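Local coordinates for putative exported protein (Burkholderia pseudomallei, PDB 4JGB) that is of uncertain function but has a Rossmann-type fold of the NAD(P)-binding family and may be an NAD(P)-dependent oxidoreductase, at residues Thr145-Ala157 against Gln201-Tyr213. Sequence-based numbering, arbitrary orientation.
Sequences TVQDLDWTFFSPA and QGRFIRQAATAAY
Strand 150-155 runs parallel to strand 207-212, with Phe-153 beside Ala-208 and Phe-154 beside Ala-209: Phe-153 N donates to Gln-207 O, Ala-209 N to Phe-153 O (2.9 Å), and Ser-155 N to Ala-209 O. Beyond them a water takes over the ladder, donating to Ser-155 O and accepting from Ala-211 N, while Thr-210 OG1, set anti to its own N (chi1 -160°), bonds to the same Ser-155 O from above the carbonyl plane. At the other end the type II turn 204-207 is held by Arg-206 N to Trp-151 O (2.6 Å) and by Thr-152 OG1 to Phe-204 O (2.7 Å).

Arg-206, bent at chi3, reaches back over 146-151. Its NH1 bridges Leu-149 O, which lies in the guanidinium plane, and Asp-150 OD1 in a salt bridge (3.0 Å); Ile-205 CG2 and Gln-147 O cover opposite faces of the group. Lys-100 takes the other Asp-150 oxygen.

The Trp-151 indole lies flat against the backbone of the turn, Arg-206 CA standing 3.7 Å from its six-membered ring centroid in a CH-pi contact. Its NE1 bonds to Val-146 O in the ring plane, which helps fix the ring's rotation. Ala-209 CB sits over a face of Phe-154, offset toward the rim and 4.0 Å from the centroid, and helix 188-201 also packs against this ring.

Strand 150-155 thus joins 101-105 to 207-212, extending the parallel part of the sheet, as in the Rossmann fold of NAD(P)-binding proteins.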
loop_
_atom_site.group_PDB
_atom_site.type_symbol
_atom_site.label_atom_id
_atom_site.label_comp_id
_atom_site.label_asym_id
_atom_site.label_seq_id
_atom_site.Cartn_x
_atom_site.Cartn_y
_atom_site.Cartn_z
ATOM N N THR A 145 13.678 -5.035 7.957
ATOM C CA THR A 145 14.172 -5.571 9.244
ATOM C C THR A 145 13.080 -6.380 9.968
ATOM O O THR A 145 13.293 -6.932 11.060
ATOM C CB THR A 145 14.678 -4.448 10.176
ATOM O OG1 THR A 145 13.554 -3.682 10.634
ATOM C CG2 THR A 145 15.664 -3.521 9.418
ATOM N N VAL A 146 11.897 -6.447 9.377
ATOM C CA VAL A 146 10.799 -7.060 10.078
ATOM C C VAL A 146 10.632 -8.441 9.461
ATOM O O VAL A 146 10.257 -8.563 8.288
ATOM C CB VAL A 146 9.538 -6.185 9.976
ATOM C CG1 VAL A 146 8.308 -6.908 10.519
ATOM C CG2 VAL A 146 9.763 -4.827 10.661
ATOM N N GLN A 147 10.907 -9.464 10.264
ATOM C CA GLN A 147 10.899 -10.847 9.792
ATOM C C GLN A 147 9.657 -11.587 10.242
ATOM O O GLN A 147 9.320 -12.641 9.704
ATOM C CB GLN A 147 12.125 -11.593 10.344
ATOM C CG GLN A 147 13.476 -11.004 9.935
ATOM C CD GLN A 147 13.990 -11.572 8.621
ATOM O OE1 GLN A 147 13.434 -11.314 7.549
ATOM N NE2 GLN A 147 15.072 -12.357 8.700
ATOM N N ASP A 148 9.001 -11.048 11.260
ATOM C CA ASP A 148 7.999 -11.802 11.980
ATOM C C ASP A 148 6.548 -11.485 11.534
ATOM O O ASP A 148 5.598 -12.066 12.057
ATOM C CB ASP A 148 8.177 -11.540 13.475
ATOM C CG ASP A 148 7.952 -10.081 13.834
ATOM O OD1 ASP A 148 8.753 -9.205 13.437
ATOM O OD2 ASP A 148 6.951 -9.805 14.480
ATOM N N LEU A 149 6.367 -10.529 10.629
ATOM C CA LEU A 149 5.043 -10.258 10.056
ATOM C C LEU A 149 5.068 -10.587 8.556
ATOM O O LEU A 149 6.133 -10.506 7.934
ATOM C CB LEU A 149 4.682 -8.768 10.222
ATOM C CG LEU A 149 4.564 -8.074 11.583
ATOM C CD1 LEU A 149 4.197 -6.604 11.384
ATOM C CD2 LEU A 149 3.507 -8.756 12.420
ATOM N N ASP A 150 3.896 -10.921 7.987
ATOM C CA ASP A 150 3.713 -11.054 6.517
ATOM C C ASP A 150 3.350 -9.724 5.868
ATOM O O ASP A 150 2.199 -9.458 5.528
ATOM C CB ASP A 150 2.639 -12.079 6.171
ATOM C CG ASP A 150 2.982 -13.468 6.662
ATOM O OD1 ASP A 150 4.187 -13.760 6.872
ATOM O OD2 ASP A 150 2.036 -14.262 6.850
ATOM N N TRP A 151 4.358 -8.885 5.702
ATOM C CA TRP A 151 4.146 -7.588 5.139
ATOM C C TRP A 151 4.439 -7.606 3.653
ATOM O O TRP A 151 5.180 -8.467 3.156
ATOM C CB TRP A 151 4.959 -6.518 5.912
ATOM C CG TRP A 151 6.458 -6.735 5.877
ATOM C CD1 TRP A 151 7.248 -7.309 6.860
ATOM C CD2 TRP A 151 7.347 -6.370 4.814
ATOM N NE1 TRP A 151 8.567 -7.306 6.471
ATOM C CE2 TRP A 151 8.660 -6.743 5.219
ATOM C CE3 TRP A 151 7.166 -5.768 3.563
ATOM C CZ2 TRP A 151 9.793 -6.546 4.396
ATOM C CZ3 TRP A 151 8.307 -5.555 2.738
ATOM C CH2 TRP A 151 9.590 -5.965 3.159
ATOM N N THR A 152 3.826 -6.658 2.948
ATOM C CA THR A 152 4.068 -6.426 1.529
ATOM C C THR A 152 4.121 -4.918 1.301
ATOM O O THR A 152 3.251 -4.177 1.771
ATOM C CB THR A 152 2.947 -7.047 0.654
ATOM O OG1 THR A 152 3.107 -8.464 0.648
ATOM C CG2 THR A 152 3.056 -6.565 -0.818
ATOM N N PHE A 153 5.149 -4.456 0.598
ATOM C CA PHE A 153 5.294 -3.038 0.334
ATOM C C PHE A 153 4.925 -2.898 -1.135
ATOM O O PHE A 153 5.724 -3.250 -2.006
ATOM C CB PHE A 153 6.737 -2.661 0.619
ATOM C CG PHE A 153 7.092 -1.223 0.341
ATOM C CD1 PHE A 153 6.819 -0.221 1.277
ATOM C CD2 PHE A 153 7.777 -0.880 -0.830
ATOM C CE1 PHE A 153 7.199 1.097 1.019
ATOM C CE2 PHE A 153 8.139 0.442 -1.092
ATOM C CZ PHE A 153 7.854 1.430 -0.163
ATOM N N PHE A 154 3.698 -2.458 -1.403
ATOM C CA PHE A 154 3.101 -2.567 -2.732
ATOM C C PHE A 154 3.128 -1.223 -3.459
ATOM O O PHE A 154 2.186 -0.469 -3.323
ATOM C CB PHE A 154 1.632 -3.092 -2.661
ATOM C CG PHE A 154 1.189 -3.839 -3.921
ATOM C CD1 PHE A 154 1.235 -3.222 -5.179
ATOM C CD2 PHE A 154 0.760 -5.161 -3.851
ATOM C CE1 PHE A 154 0.897 -3.906 -6.325
ATOM C CE2 PHE A 154 0.388 -5.850 -4.995
ATOM C CZ PHE A 154 0.450 -5.224 -6.239
ATOM N N SER A 155 4.191 -0.926 -4.224
ATOM C CA SER A 155 4.315 0.376 -4.918
ATOM C C SER A 155 3.466 0.480 -6.168
ATOM O O SER A 155 3.425 -0.466 -6.956
ATOM C CB SER A 155 5.775 0.686 -5.319
ATOM O OG SER A 155 6.605 0.675 -4.162
ATOM N N PRO A 156 2.794 1.626 -6.349
ATOM C CA PRO A 156 2.094 1.923 -7.587
ATOM C C PRO A 156 3.124 2.124 -8.668
ATOM O O PRO A 156 4.312 2.350 -8.372
ATOM C CB PRO A 156 1.437 3.321 -7.332
ATOM C CG PRO A 156 1.570 3.586 -5.873
ATOM C CD PRO A 156 2.726 2.736 -5.379
ATOM N N ALA A 157 2.660 2.045 -9.909
ATOM C CA ALA A 157 3.457 2.444 -11.049
ATOM C C ALA A 157 3.780 3.945 -10.979
ATOM O O ALA A 157 3.160 4.679 -10.207
ATOM C CB ALA A 157 2.689 2.122 -12.322
ATOM N N GLN A 201 -3.538 -13.657 -1.977
ATOM C CA GLN A 201 -2.607 -14.664 -2.530
ATOM C C GLN A 201 -1.253 -14.766 -1.856
ATOM O O GLN A 201 -0.602 -15.811 -1.918
ATOM C CB GLN A 201 -2.358 -14.392 -4.028
ATOM C CG GLN A 201 -3.644 -14.412 -4.826
ATOM C CD GLN A 201 -3.525 -13.765 -6.177
ATOM O OE1 GLN A 201 -2.511 -13.147 -6.509
ATOM N NE2 GLN A 201 -4.564 -13.927 -6.993
ATOM N N GLY A 202 -0.798 -13.683 -1.250
ATOM C CA GLY A 202 0.527 -13.684 -0.644
ATOM C C GLY A 202 1.654 -14.122 -1.585
ATOM O O GLY A 202 2.468 -14.997 -1.240
ATOM N N ARG A 203 1.717 -13.510 -2.767
ATOM C CA ARG A 203 2.799 -13.812 -3.696
ATOM C C ARG A 203 4.097 -13.069 -3.323
ATOM O O ARG A 203 5.187 -13.490 -3.726
ATOM C CB ARG A 203 2.406 -13.521 -5.153
ATOM C CG ARG A 203 1.513 -14.580 -5.811
ATOM C CD ARG A 203 0.971 -14.077 -7.145
ATOM N NE ARG A 203 2.049 -13.982 -8.114
ATOM C CZ ARG A 203 2.234 -12.993 -8.979
ATOM N NH1 ARG A 203 1.374 -11.955 -9.063
ATOM N NH2 ARG A 203 3.290 -13.053 -9.788
ATOM N N PHE A 204 3.985 -12.034 -2.490
ATOM C CA PHE A 204 5.087 -11.094 -2.254
ATOM C C PHE A 204 5.253 -10.840 -0.760
ATOM O O PHE A 204 5.245 -9.692 -0.326
ATOM C CB PHE A 204 4.801 -9.765 -3.000
ATOM C CG PHE A 204 4.669 -9.923 -4.499
ATOM C CD1 PHE A 204 5.796 -10.185 -5.285
ATOM C CD2 PHE A 204 3.438 -9.808 -5.124
ATOM C CE1 PHE A 204 5.694 -10.352 -6.665
ATOM C CE2 PHE A 204 3.329 -9.981 -6.506
ATOM C CZ PHE A 204 4.456 -10.244 -7.281
ATOM N N ILE A 205 5.353 -11.926 0.016
ATOM C CA ILE A 205 5.487 -11.872 1.476
ATOM C C ILE A 205 6.883 -11.394 1.820
ATOM O O ILE A 205 7.875 -11.932 1.322
ATOM C CB ILE A 205 5.216 -13.257 2.133
ATOM C CG1 ILE A 205 3.791 -13.742 1.802
ATOM C CG2 ILE A 205 5.458 -13.240 3.655
ATOM C CD1 ILE A 205 2.677 -12.866 2.330
ATOM N N ARG A 206 6.936 -10.357 2.647
ATOM C CA ARG A 206 8.168 -9.666 3.002
ATOM C C ARG A 206 8.968 -9.187 1.789
ATOM O O ARG A 206 10.179 -9.176 1.811
ATOM C CB ARG A 206 9.009 -10.502 3.985
ATOM C CG ARG A 206 8.404 -10.513 5.386
ATOM C CD ARG A 206 9.255 -11.340 6.349
ATOM N NE ARG A 206 9.193 -12.763 6.007
ATOM C CZ ARG A 206 8.171 -13.563 6.297
ATOM N NH1 ARG A 206 7.087 -13.086 6.915
ATOM N NH2 ARG A 206 8.207 -14.846 5.935
ATOM N N GLN A 207 8.260 -8.776 0.735
ATOM C CA GLN A 207 8.891 -8.302 -0.489
ATOM C C GLN A 207 8.199 -7.024 -0.902
ATOM O O GLN A 207 7.044 -6.766 -0.512
ATOM C CB GLN A 207 8.773 -9.353 -1.622
ATOM C CG GLN A 207 9.524 -10.662 -1.363
ATOM C CD GLN A 207 9.390 -11.697 -2.491
ATOM O OE1 GLN A 207 8.472 -11.645 -3.282
ATOM N NE2 GLN A 207 10.331 -12.657 -2.543
ATOM N N ALA A 208 8.916 -6.215 -1.675
ATOM C CA ALA A 208 8.284 -5.156 -2.469
ATOM C C ALA A 208 7.498 -5.846 -3.567
ATOM O O ALA A 208 7.806 -7.001 -3.949
ATOM C CB ALA A 208 9.350 -4.232 -3.071
ATOM N N ALA A 209 6.486 -5.142 -4.069
ATOM C CA ALA A 209 5.589 -5.639 -5.096
ATOM C C ALA A 209 5.139 -4.433 -5.876
ATOM O O ALA A 209 5.024 -3.350 -5.302
ATOM C CB ALA A 209 4.362 -6.275 -4.435
ATOM N N THR A 210 4.797 -4.626 -7.135
ATOM C CA THR A 210 4.296 -3.536 -7.979
ATOM C C THR A 210 3.475 -4.116 -9.136
ATOM O O THR A 210 3.604 -5.313 -9.450
ATOM C CB THR A 210 5.460 -2.726 -8.574
ATOM O OG1 THR A 210 4.994 -1.450 -8.992
ATOM C CG2 THR A 210 6.124 -3.480 -9.773
ATOM N N ALA A 211 2.658 -3.272 -9.760
ATOM C CA ALA A 211 1.814 -3.653 -10.901
ATOM C C ALA A 211 1.888 -2.547 -11.959
ATOM O O ALA A 211 2.078 -1.363 -11.636
ATOM C CB ALA A 211 0.373 -3.874 -10.465
ATOM N N ALA A 212 1.786 -2.916 -13.226
ATOM C CA ALA A 212 1.782 -1.914 -14.303
ATOM C C ALA A 212 1.403 -2.635 -15.551
ATOM O O ALA A 212 1.551 -3.842 -15.570
ATOM C CB ALA A 212 3.171 -1.283 -14.465
ATOM N N TYR A 213 0.914 -1.927 -16.584
ATOM C CA TYR A 213 0.599 -2.616 -17.850
ATOM C C TYR A 213 1.887 -3.108 -18.512
ATOM O O TYR A 213 2.912 -2.406 -18.464
ATOM C CB TYR A 213 -0.246 -1.751 -18.801
ATOM C CG TYR A 213 -1.499 -1.335 -18.102
ATOM C CD1 TYR A 213 -2.450 -2.294 -17.714
ATOM C CD2 TYR A 213 -1.718 -0.008 -17.764
ATOM C CE1 TYR A 213 -3.581 -1.938 -17.019
ATOM C CE2 TYR A 213 -2.854 0.369 -17.081
ATOM C CZ TYR A 213 -3.770 -0.583 -16.705
ATOM O OH TYR A 213 -4.864 -0.185 -16.026
ATOM O OXT TYR A 213 1.921 -4.197 -19.093
HETATM O O HOH W 1 1.523 -0.904 -9.144
#